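Local atomic coordinates of acetyl xylan esterase (Paenibacillus sp. R4, PDB entry 6AGQ), a protein that probably removes acetyl groups from xylan and related esters, as a cold-active serine esterase of the alpha/beta-hydrolase fold. Residues Phe24-Phe27 with Trp28-Lys32; Arg99-Pro102 with Asn103-Leu106; Lys155-Tyr158 with Leu159-Arg163; Leu165-Val168 with Cys169-Glu173; Val246-Thr249 with Leu250-Asp254. One frame throughout, in Å; residues are numbered along the deposited sequence.

Contact 1 of 5, residues Phe24-Phe27 with Trp28-Lys32; sequences FDLF and WDNAK
Trp-28 lies between Phe-24 and Phe-27 in the first turns of helix 24-36, and the three rings form an aromatic cluster. Both pairs are T-shaped, but the indole plays a different part in each. Toward Phe-24 it presents an edge: Trp-28 CD1 stands over one face of the phenyl ring, 3.7 Å from Phe-24 CE1 and nearer the rim than the middle. The two planes are 63° apart. Toward Phe-27 the indole presents a face, and the phenyl edge comes down on it almost upright, at 84°. Here Phe-27 CE2 sits over the centre of the indole, 3.8 Å from Trp-28 CE2. Phe-27 CG is anti to the backbone N (chi1 171°), which lays its ring alongside the indole, both side chains pointing the same way. The backbone beneath is regular helix; Trp-28 N bonds to Phe-24 O at 3.2 Å. The indole N-H is used outside this turn, on the carbonyl of Tyr-252. Phe-24 and Trp-28 also pack on Met-258 of helix 255-259. Phe-27 meets Phe-253 and Pro-149 in loops, and the far rim of the indole rests on Tyr-158 of helix 153-170.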
# COMPACT_ATOMS: atom_id res chain seq x y z
N PHE A 24 -35.34 1.08 27.22
CA PHE A 24 -34.12 1.95 27.20
C PHE A 24 -34.03 2.83 28.44
O PHE A 24 -32.97 2.82 29.12
CB PHE A 24 -34.09 2.82 25.95
CG PHE A 24 -32.81 3.60 25.71
CD1 PHE A 24 -32.65 4.91 26.24
CD2 PHE A 24 -31.83 3.11 24.85
CE1 PHE A 24 -31.52 5.64 25.96
CE2 PHE A 24 -30.69 3.88 24.54
CZ PHE A 24 -30.54 5.15 25.10
N ASP A 25 -35.10 3.58 28.74
CA ASP A 25 -35.04 4.49 29.92
C ASP A 25 -34.95 3.72 31.24
O ASP A 25 -34.13 4.07 32.13
CB ASP A 25 -36.16 5.52 29.92
CG ASP A 25 -36.10 6.43 28.69
OD1 ASP A 25 -34.98 6.84 28.30
OD2 ASP A 25 -37.16 6.72 28.09
N LEU A 26 -35.73 2.65 31.36
CA LEU A 26 -35.60 1.76 32.53
C LEU A 26 -34.16 1.18 32.73
O LEU A 26 -33.63 1.21 33.84
CB LEU A 26 -36.64 0.65 32.48
CG LEU A 26 -36.54 -0.41 33.60
CD1 LEU A 26 -36.80 0.27 34.93
CD2 LEU A 26 -37.52 -1.56 33.35
N PHE A 27 -33.55 0.64 31.70
CA PHE A 27 -32.15 0.11 31.80
C PHE A 27 -31.22 1.19 32.37
O PHE A 27 -30.44 0.89 33.30
CB PHE A 27 -31.65 -0.35 30.45
CG PHE A 27 -30.20 -0.70 30.42
CD1 PHE A 27 -29.76 -1.97 30.78
CD2 PHE A 27 -29.26 0.24 30.01
CE1 PHE A 27 -28.40 -2.28 30.75
CE2 PHE A 27 -27.91 -0.05 29.97
CZ PHE A 27 -27.48 -1.32 30.33
N TRP A 28 -31.31 2.42 31.85
CA TRP A 28 -30.48 3.51 32.28
C TRP A 28 -30.78 4.05 33.68
O TRP A 28 -29.82 4.37 34.44
CB TRP A 28 -30.34 4.64 31.24
CG TRP A 28 -29.45 4.24 30.10
CD1 TRP A 28 -29.83 4.03 28.79
CD2 TRP A 28 -28.05 3.98 30.15
NE1 TRP A 28 -28.75 3.64 28.06
CE2 TRP A 28 -27.65 3.59 28.87
CE3 TRP A 28 -27.10 4.00 31.19
CZ2 TRP A 28 -26.33 3.27 28.55
CZ3 TRP A 28 -25.79 3.65 30.89
CH2 TRP A 28 -25.42 3.26 29.59
N ASP A 29 -32.03 4.22 34.07
CA ASP A 29 -32.17 4.75 35.43
C ASP A 29 -31.89 3.71 36.54
O ASP A 29 -31.54 4.10 37.64
CB ASP A 29 -33.40 5.63 35.66
CG ASP A 29 -34.59 5.09 35.04
OD1 ASP A 29 -34.59 3.85 34.94
OD2 ASP A 29 -35.47 5.87 34.61
N ASN A 30 -31.98 2.40 36.23
CA ASN A 30 -31.41 1.38 37.11
C ASN A 30 -29.88 1.53 37.21
O ASN A 30 -29.32 1.51 38.30
CB ASN A 30 -31.71 -0.08 36.64
CG ASN A 30 -33.18 -0.52 36.92
OD1 ASN A 30 -33.93 0.10 37.69
ND2 ASN A 30 -33.58 -1.59 36.25
N ALA A 31 -29.20 1.64 36.06
CA ALA A 31 -27.74 1.77 36.11
C ALA A 31 -27.35 3.03 36.83
O ALA A 31 -26.40 3.02 37.57
CB ALA A 31 -27.15 1.74 34.73
N LYS A 32 -28.09 4.10 36.63
CA LYS A 32 -27.86 5.34 37.35
C LYS A 32 -28.07 5.25 38.89
O LYS A 32 -27.34 5.89 39.62
CB LYS A 32 -28.74 6.48 36.81
CG LYS A 32 -28.19 7.15 35.56
CD LYS A 32 -28.98 8.39 35.19
CE LYS A 32 -29.85 8.15 33.97
NZ LYS A 32 -30.58 9.38 33.59

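Contact 2 of 5, residues Arg99-Pro102 with Asn103-Leu106; sequences RGYP and NELL
The ring of Tyr-101 has the carboxylate of Glu-104 at its edge. Glu-104 OE2 lies near the ring plane, 3.6 Å from Tyr-101 CD1, and the two planes are 49° apart. The amide oxygen of Asn-103 comes in near the base of the same ring, with Asn-103 OD1 3.3 Å from Tyr-101 CB. Asn-103 CG sits between its own backbone N and carbonyl carbon (chi1 63°), and this turns the amide back toward the tyrosine. Outside these segments, Tyr-101 packs on Phe-308 of a second subunit, and Asn-103 on Glu-310 of that subunit.

The backbone makes two overlapping i to i+3 turns, Tyr-101 to Glu-104 and Pro-102 to Leu-105, on the way from strand 86-92 into helix 106-110. Glu-104 N bonds to Tyr-101 O at 3.2 Å, and Leu-105 N to Pro-102 O at 2.9 Å. In both bonds the donor stands well above the carbonyl plane. Gly-100 has a positive phi of 66°, and a side chain there would collide with Glu-104 OE2.

A water lies 2.7 Å from Glu-104 OE1, placed to donate to it; its approach to Arg-99 O is long and weak. Lys-91 is a distant ion-pair partner of the carboxylate. An alanine in place of Glu-104 would remove the carboxylate, and would probably take one possible acceptor from this water and leave the edge of Tyr-101 less covered. Pro-102 turns to the sheet, packing on Trp-73 and Ile-57, while Leu-106 meets Leu-106 of the second subunit.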
# COMPACT_ATOMS: atom_id res chain seq x y z
N ARG A 99 -6.37 11.06 29.18
CA ARG A 99 -6.63 12.41 29.66
C ARG A 99 -5.69 13.47 29.08
O ARG A 99 -5.91 14.67 29.25
CB ARG A 99 -6.56 12.39 31.18
CG ARG A 99 -5.17 12.10 31.75
CD ARG A 99 -5.11 12.22 33.29
NE ARG A 99 -3.89 11.58 33.78
CZ ARG A 99 -3.30 11.79 34.95
NH1 ARG A 99 -3.80 12.62 35.88
NH2 ARG A 99 -2.16 11.14 35.20
N GLY A 100 -4.63 13.01 28.40
CA GLY A 100 -3.64 13.88 27.76
C GLY A 100 -2.80 14.73 28.70
O GLY A 100 -2.44 14.31 29.81
N TYR A 101 -2.57 15.99 28.32
CA TYR A 101 -1.64 16.82 29.06
C TYR A 101 -2.39 18.07 29.41
O TYR A 101 -3.25 18.49 28.65
CB TYR A 101 -0.35 17.11 28.21
CG TYR A 101 0.36 15.84 27.75
CD1 TYR A 101 -0.02 15.18 26.55
CD2 TYR A 101 1.40 15.30 28.50
CE1 TYR A 101 0.62 14.01 26.15
CE2 TYR A 101 2.06 14.13 28.10
CZ TYR A 101 1.67 13.50 26.93
OH TYR A 101 2.35 12.34 26.56
N PRO A 102 -2.07 18.68 30.57
CA PRO A 102 -2.87 19.84 30.99
C PRO A 102 -2.82 21.06 30.07
O PRO A 102 -3.80 21.82 30.00
CB PRO A 102 -2.27 20.19 32.37
CG PRO A 102 -1.49 18.98 32.80
CD PRO A 102 -1.08 18.26 31.57
N ASN A 103 -1.71 21.27 29.35
CA ASN A 103 -1.62 22.43 28.40
C ASN A 103 -2.72 22.44 27.31
O ASN A 103 -3.06 23.48 26.79
CB ASN A 103 -0.24 22.51 27.71
CG ASN A 103 0.03 21.28 26.84
OD1 ASN A 103 0.29 20.23 27.36
ND2 ASN A 103 -0.12 21.42 25.55
N GLU A 104 -3.28 21.27 26.99
CA GLU A 104 -4.40 21.17 26.07
C GLU A 104 -5.72 21.68 26.61
O GLU A 104 -6.69 21.75 25.86
CB GLU A 104 -4.64 19.69 25.71
CG GLU A 104 -3.47 18.96 25.05
CD GLU A 104 -3.84 17.49 24.83
OE1 GLU A 104 -5.05 17.22 24.63
OE2 GLU A 104 -2.93 16.61 24.88
N LEU A 105 -5.81 21.97 27.89
CA LEU A 105 -6.99 22.59 28.46
C LEU A 105 -6.81 24.11 28.69
O LEU A 105 -7.75 24.79 29.08
CB LEU A 105 -7.32 21.91 29.78
CG LEU A 105 -7.49 20.38 29.71
CD1 LEU A 105 -7.75 19.76 31.08
CD2 LEU A 105 -8.63 20.05 28.75
N LEU A 106 -5.62 24.64 28.43
CA LEU A 106 -5.34 26.09 28.56
C LEU A 106 -6.31 27.07 27.87
O LEU A 106 -6.69 28.09 28.42
CB LEU A 106 -3.90 26.37 28.07
CG LEU A 106 -3.55 27.84 27.83
CD1 LEU A 106 -3.65 28.68 29.12
CD2 LEU A 106 -2.14 27.88 27.23
O HOH W 1 -6.93 16.50 26.49

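Contact 3 of 5, residues Lys155-Tyr158 with Leu159-Arg163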
# COMPACT_ATOMS: atom_id res chain seq x y z
N LYS A 155 -21.20 0.29 29.42
CA LYS A 155 -22.09 0.66 30.50
C LYS A 155 -21.36 1.42 31.61
O LYS A 155 -21.70 2.53 31.90
CB LYS A 155 -22.82 -0.53 31.09
CG LYS A 155 -23.88 -0.12 32.10
CD LYS A 155 -24.53 -1.34 32.78
CE LYS A 155 -24.02 -1.54 34.17
NZ LYS A 155 -24.55 -2.82 34.69
N GLN A 156 -20.35 0.82 32.21
CA GLN A 156 -19.57 1.49 33.20
C GLN A 156 -18.81 2.70 32.62
O GLN A 156 -18.65 3.70 33.35
CB GLN A 156 -18.60 0.52 33.93
CG GLN A 156 -19.31 -0.37 34.93
CD GLN A 156 -19.75 0.38 36.19
OE1 GLN A 156 -19.13 1.36 36.60
NE2 GLN A 156 -20.85 -0.05 36.77
N VAL A 157 -18.45 2.71 31.33
CA VAL A 157 -17.84 3.94 30.75
C VAL A 157 -18.80 5.13 30.80
O VAL A 157 -18.41 6.25 31.21
CB VAL A 157 -17.31 3.67 29.31
CG1 VAL A 157 -16.69 4.90 28.70
CG2 VAL A 157 -16.27 2.55 29.35
N TYR A 158 -20.07 4.91 30.40
CA TYR A 158 -21.04 6.00 30.39
C TYR A 158 -21.33 6.50 31.78
O TYR A 158 -21.47 7.71 32.01
CB TYR A 158 -22.35 5.62 29.69
CG TYR A 158 -22.28 5.50 28.19
CD1 TYR A 158 -21.07 5.37 27.51
CD2 TYR A 158 -23.41 5.47 27.44
CE1 TYR A 158 -21.03 5.24 26.13
CE2 TYR A 158 -23.35 5.28 26.05
CZ TYR A 158 -22.18 5.19 25.42
OH TYR A 158 -22.10 5.02 24.07
N LEU A 159 -21.39 5.58 32.72
CA LEU A 159 -21.53 6.00 34.12
C LEU A 159 -20.35 6.81 34.64
O LEU A 159 -20.54 7.76 35.41
CB LEU A 159 -21.73 4.74 35.01
CG LEU A 159 -23.01 4.00 34.74
CD1 LEU A 159 -23.08 2.74 35.58
CD2 LEU A 159 -24.28 4.82 34.96
N ASP A 160 -19.11 6.41 34.32
CA ASP A 160 -17.90 7.23 34.67
C ASP A 160 -18.02 8.66 34.13
O ASP A 160 -17.62 9.63 34.80
CB ASP A 160 -16.64 6.67 34.10
CG ASP A 160 -16.31 5.25 34.60
OD1 ASP A 160 -16.79 4.85 35.70
OD2 ASP A 160 -15.56 4.51 33.86
N CYS A 161 -18.61 8.77 32.92
CA CYS A 161 -18.78 10.02 32.20
C CYS A 161 -19.81 10.90 32.82
O CYS A 161 -19.70 12.11 32.68
CB CYS A 161 -19.08 9.81 30.69
SG CYS A 161 -17.68 9.08 29.77
N ILE A 162 -20.84 10.31 33.43
CA ILE A 162 -21.85 11.06 34.19
C ILE A 162 -21.27 11.47 35.55
O ILE A 162 -21.51 12.58 36.10
CB ILE A 162 -23.14 10.20 34.36
CG1 ILE A 162 -23.95 10.20 33.04
CG2 ILE A 162 -24.02 10.66 35.56
CD1 ILE A 162 -24.98 9.06 32.99
N ARG A 163 -20.48 10.56 36.10
CA ARG A 163 -19.79 10.88 37.34
C ARG A 163 -18.74 12.00 37.18
O ARG A 163 -18.48 12.70 38.17
CB ARG A 163 -19.23 9.60 37.95
CG ARG A 163 -20.35 8.71 38.45
CD ARG A 163 -19.90 7.29 38.68
NE ARG A 163 -19.16 7.17 39.93
CZ ARG A 163 -19.69 7.11 41.15
NH1 ARG A 163 -21.03 7.13 41.35
NH2 ARG A 163 -18.86 6.98 42.18
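Leu-159 N bonds back to Lys-155 O at 3.2 Å, the first of four successive i to i+4 bonds inside helix 153-170. It is nearly straight, 168° at the hydrogen, and lies in the carbonyl plane. Asp-160 N follows with a bond to Gln-156 O at 2.9 Å. The next two, Cys-161 N to Val-157 O and Ile-162 N to Tyr-158 O, are more bent, near 144°.

The side chains mostly lie against the backbone of the preceding turn. Leu-159 CG rests 3.5 Å from Lys-155 O. Its CD1 branch meets the amide of Gln-156, at 3.8 Å from Gln-156 NE2. Gln-156 doubles back at chi2 (-73°), and this folds the amide across the leucine. The sulfur of Cys-161 lies over the previous turn, with Cys-161 SG 3.3 Å from Val-157 O and more distant from the valine methyl CG1.

Asp-160 sets its carboxylate beside an acceptor, for Asp-160 OD1 and OD2 are each 3.2 Å from Gln-156 O. Arg-121 forms a salt bridge with Asp-160 OD2, which probably eases this meeting of acceptor oxygens, and the hydroxyl of Tyr-158 is hydrogen-bonded to the carbonyl of Phe-253.

This is the buried N-terminal half of a long helix that flanks the central sheet. Tyr-158 and Cys-161 pack on Leu-190 of helix 186-197, which follows the likely nucleophile elbow, Ile-162 packs on Leu-197, and Val-157 faces Val-120 in the loop after strand 114-118.

Contact 4 of 5, residues Leu165-Val168 with Cys169-Glu173; sequences LDFV and CSREE
Arg-171 lays its guanidinium over one face of the Phe-167 ring, with the planes only 12° apart. Phe-167 CE1 is beneath the centre of the guanidinium, 3.6 Å from Arg-171 CZ, while Arg-171 NE lies above the ring toward its rim. The arginine chain is bent at chi2 (-62°) and chi3 (92°), which folds it back over the phenyl ring.

Ser-170 fixes the rotation of this flat group. Its OG lies in the guanidinium plane and accepts two side-on bonds, from Arg-171 NH2 at 2.9 Å and from Arg-171 NE at 3.2 Å. The same hydroxyl donates to Phe-167 O at 2.6 Å. One serine oxygen thus ties the arginine to the last turn of the helix.

Helix 153-170 ends here, and the bonding changes with it. Cys-169 N still bonds to Leu-165 O at 2.9 Å in the i to i+4 manner, and Ser-170 N does the same to Asp-166 O. Arg-171 N instead bonds mainly to Val-168 O at 3.1 Å, from well above the carbonyl plane; its bond to Phe-167 O is weak. The chain then leaves the helix for the short strand 174-175.

The inner side is tightly filled. Val-168 packs on Val-88 and Val-90 of strand 86-92, and Phe-167 on Leu-116 of strand 114-118. The outer side is polar and partly exposed at Asp-166, whose carboxylate is held by Arg-200. It is loosest at Glu-172, which lies at the surface, clear of residues 165-168.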
# COMPACT_ATOMS: atom_id res chain seq x y z
N LEU A 165 -19.53 14.66 35.53
CA LEU A 165 -20.41 15.82 35.77
C LEU A 165 -20.67 15.98 37.27
O LEU A 165 -20.71 17.11 37.73
CB LEU A 165 -21.74 15.69 35.06
CG LEU A 165 -21.68 15.30 33.59
CD1 LEU A 165 -23.07 14.94 33.07
CD2 LEU A 165 -21.00 16.39 32.76
N ASP A 166 -20.80 14.88 38.03
CA ASP A 166 -20.86 14.91 39.53
C ASP A 166 -19.58 15.54 40.08
O ASP A 166 -19.64 16.29 41.04
CB ASP A 166 -20.97 13.48 40.23
CG ASP A 166 -22.25 12.66 39.85
OD1 ASP A 166 -23.20 13.21 39.29
OD2 ASP A 166 -22.29 11.41 40.15
N PHE A 167 -18.43 15.19 39.53
CA PHE A 167 -17.18 15.81 40.01
C PHE A 167 -17.17 17.32 39.76
O PHE A 167 -16.92 18.10 40.71
CB PHE A 167 -15.92 15.22 39.40
CG PHE A 167 -14.65 15.95 39.81
CD1 PHE A 167 -14.06 15.69 41.04
CD2 PHE A 167 -14.07 16.94 38.97
CE1 PHE A 167 -12.91 16.39 41.42
CE2 PHE A 167 -12.92 17.63 39.33
CZ PHE A 167 -12.32 17.36 40.56
N VAL A 168 -17.42 17.77 38.53
CA VAL A 168 -17.35 19.20 38.32
C VAL A 168 -18.40 19.93 39.14
O VAL A 168 -18.12 21.03 39.62
CB VAL A 168 -17.32 19.67 36.84
CG1 VAL A 168 -16.09 19.12 36.15
CG2 VAL A 168 -18.60 19.37 36.05
N CYS A 169 -19.59 19.34 39.30
CA CYS A 169 -20.65 20.00 40.11
C CYS A 169 -20.33 20.07 41.62
O CYS A 169 -20.71 21.00 42.30
CB CYS A 169 -22.00 19.33 39.92
SG CYS A 169 -22.63 19.70 38.28
N SER A 170 -19.58 19.08 42.10
CA SER A 170 -18.99 19.19 43.45
C SER A 170 -17.93 20.29 43.66
O SER A 170 -17.61 20.59 44.82
CB SER A 170 -18.39 17.85 43.87
OG SER A 170 -17.11 17.69 43.26
N ARG A 171 -17.36 20.89 42.61
CA ARG A 171 -16.40 22.01 42.79
C ARG A 171 -17.18 23.26 43.14
O ARG A 171 -18.12 23.62 42.46
CB ARG A 171 -15.51 22.25 41.56
CG ARG A 171 -14.76 21.02 41.02
CD ARG A 171 -13.78 20.43 42.04
NE ARG A 171 -14.38 19.38 42.87
CZ ARG A 171 -13.83 18.82 43.95
NH1 ARG A 171 -12.64 19.17 44.38
NH2 ARG A 171 -14.48 17.85 44.58
N GLU A 172 -16.80 23.94 44.21
CA GLU A 172 -17.60 25.08 44.67
C GLU A 172 -17.52 26.28 43.71
O GLU A 172 -18.50 26.97 43.53
CB GLU A 172 -17.23 25.45 46.10
CG GLU A 172 -17.64 24.35 47.10
CD GLU A 172 -19.16 24.18 47.32
OE1 GLU A 172 -19.99 25.11 47.02
OE2 GLU A 172 -19.53 23.09 47.84
N GLU A 173 -16.38 26.45 43.06
CA GLU A 173 -16.20 27.51 42.06
C GLU A 173 -17.02 27.33 40.77
O GLU A 173 -17.24 28.30 40.04
CB GLU A 173 -14.71 27.72 41.73
CG GLU A 173 -14.02 26.57 40.99
CD GLU A 173 -13.44 25.44 41.89
OE1 GLU A 173 -13.78 25.39 43.14
OE2 GLU A 173 -12.66 24.58 41.34

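Contact 5 of 5, residues Val246-Thr249 with Leu250-Asp254; sequences VYRT and LSYFD
Ser-251 OG stands between its own backbone N and carbonyl carbon (chi1 69°), and from there it donates to Arg-248 O at 2.7 Å. This is the C-terminal turn of helix 243-251, and the chain leaves it through a type I beta turn from Ser-251 to Asp-254. The hydroxyl bond adds to a weakening backbone pattern: Leu-250 N still reaches Val-246 O at 3.2 Å, but Ser-251 N makes only weak bonds, to Tyr-247 O and Arg-248 O. Without the hydroxyl, as with an alanine here, Arg-248 O would probably keep from residues 250-254 only the weak bond of the Ser-251 N-H.

Leu-250 folds over the preceding turn. Its CD1 branch lies 4.0 Å from Val-246 CG1, the two side chains side by side, and reaches the Tyr-247 ring obliquely. Leu-250 also packs on Ile-229 of helix 226-236 and Phe-214 of helix 214-219. Asp-254 N-caps helix 255-259, with OD1 on Met-256 N. A bound zinc ion lies about 4 Å from the side chain of Ser-251.

Two rings follow in sequence. Tyr-252 CD2 comes to 3.3 Å from Arg-248 O, and the edge of Phe-253 meets Thr-249 O, 3.1 Å from Phe-253 CE2.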
# COMPACT_ATOMS: atom_id res chain seq x y z
N VAL A 246 -26.47 -9.17 19.39
CA VAL A 246 -25.35 -8.22 19.28
C VAL A 246 -25.85 -6.77 19.09
O VAL A 246 -25.48 -5.91 19.87
CB VAL A 246 -24.33 -8.61 18.20
CG1 VAL A 246 -23.33 -7.50 17.96
CG2 VAL A 246 -23.58 -9.87 18.59
N TYR A 247 -26.77 -6.53 18.14
CA TYR A 247 -27.23 -5.17 17.87
C TYR A 247 -28.26 -4.68 18.87
O TYR A 247 -28.39 -3.47 19.07
CB TYR A 247 -27.72 -5.00 16.41
CG TYR A 247 -26.57 -5.16 15.42
CD1 TYR A 247 -25.53 -4.23 15.39
CD2 TYR A 247 -26.48 -6.24 14.57
CE1 TYR A 247 -24.45 -4.36 14.52
CE2 TYR A 247 -25.40 -6.39 13.70
CZ TYR A 247 -24.42 -5.44 13.65
OH TYR A 247 -23.32 -5.58 12.81
N ARG A 248 -29.01 -5.57 19.51
CA ARG A 248 -29.85 -5.13 20.63
C ARG A 248 -28.99 -4.70 21.85
O ARG A 248 -29.30 -3.71 22.47
CB ARG A 248 -30.90 -6.18 21.01
CG ARG A 248 -31.55 -5.92 22.37
CD ARG A 248 -32.74 -6.83 22.59
NE ARG A 248 -32.31 -8.22 22.74
CZ ARG A 248 -32.46 -9.20 21.84
NH1 ARG A 248 -32.01 -10.43 22.13
NH2 ARG A 248 -33.04 -8.99 20.66
N THR A 249 -27.90 -5.41 22.16
CA THR A 249 -26.92 -4.92 23.18
C THR A 249 -26.47 -3.51 22.85
O THR A 249 -26.52 -2.64 23.71
CB THR A 249 -25.67 -5.83 23.29
OG1 THR A 249 -26.06 -7.10 23.74
CG2 THR A 249 -24.58 -5.29 24.26
N LEU A 250 -26.06 -3.29 21.61
CA LEU A 250 -25.45 -2.02 21.20
C LEU A 250 -26.44 -0.85 21.12
O LEU A 250 -26.03 0.35 21.28
CB LEU A 250 -24.69 -2.22 19.88
CG LEU A 250 -23.46 -3.18 19.94
CD1 LEU A 250 -22.89 -3.54 18.56
CD2 LEU A 250 -22.34 -2.60 20.77
N SER A 251 -27.74 -1.17 20.91
CA SER A 251 -28.76 -0.12 20.82
C SER A 251 -28.91 0.76 22.10
O SER A 251 -29.16 1.96 22.02
CB SER A 251 -30.13 -0.78 20.43
OG SER A 251 -30.61 -1.58 21.55
N TYR A 252 -28.72 0.16 23.26
CA TYR A 252 -28.68 0.89 24.56
C TYR A 252 -27.59 1.94 24.65
O TYR A 252 -27.71 2.86 25.46
CB TYR A 252 -28.53 -0.09 25.72
CG TYR A 252 -29.75 -0.97 25.91
CD1 TYR A 252 -30.85 -0.53 26.66
CD2 TYR A 252 -29.83 -2.22 25.31
CE1 TYR A 252 -31.97 -1.33 26.82
CE2 TYR A 252 -30.94 -3.03 25.47
CZ TYR A 252 -32.01 -2.59 26.22
OH TYR A 252 -33.13 -3.40 26.34
N PHE A 253 -26.56 1.82 23.81
CA PHE A 253 -25.40 2.70 23.85
C PHE A 253 -25.26 3.55 22.60
O PHE A 253 -24.26 4.30 22.43
CB PHE A 253 -24.15 1.84 24.08
CG PHE A 253 -24.30 0.92 25.17
CD1 PHE A 253 -24.08 1.35 26.47
CD2 PHE A 253 -24.72 -0.38 24.94
CE1 PHE A 253 -24.33 0.50 27.53
CE2 PHE A 253 -24.99 -1.22 25.99
CZ PHE A 253 -24.74 -0.80 27.27
N ASP A 254 -26.25 3.48 21.71
CA ASP A 254 -26.14 4.08 20.39
C ASP A 254 -26.39 5.60 20.48
O ASP A 254 -27.46 6.05 20.90
CB ASP A 254 -27.08 3.42 19.40
CG ASP A 254 -26.72 3.72 17.94
OD1 ASP A 254 -26.57 4.92 17.56
OD2 ASP A 254 -26.59 2.75 17.16

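How the contacts relate
Contacts 1, 3 and 5 form one connected group. Contacts 3 and 5 are buried, contact 3 nearer the middle of the chain, while contacts 1, 2 and 4 are only partly buried. The touches within the group join helix 24-36 and helix 153-170 to the turn that follows helix 243-251, with ring packing and two probable hydrogen bonds onto successive carbonyls. Contacts 3 and 4 share helix 153-170: the first is its regular N-terminal half, the second its C-terminal end beside the sheet. Contact 2 stands apart, about 33 Å from contact 1 between centres, and it alone meets another subunit. Aromatic edges and faces dominate contact 1, a serine hydroxyl secures the helix ends of contacts 4 and 5, and contact 2 is built on tight turns.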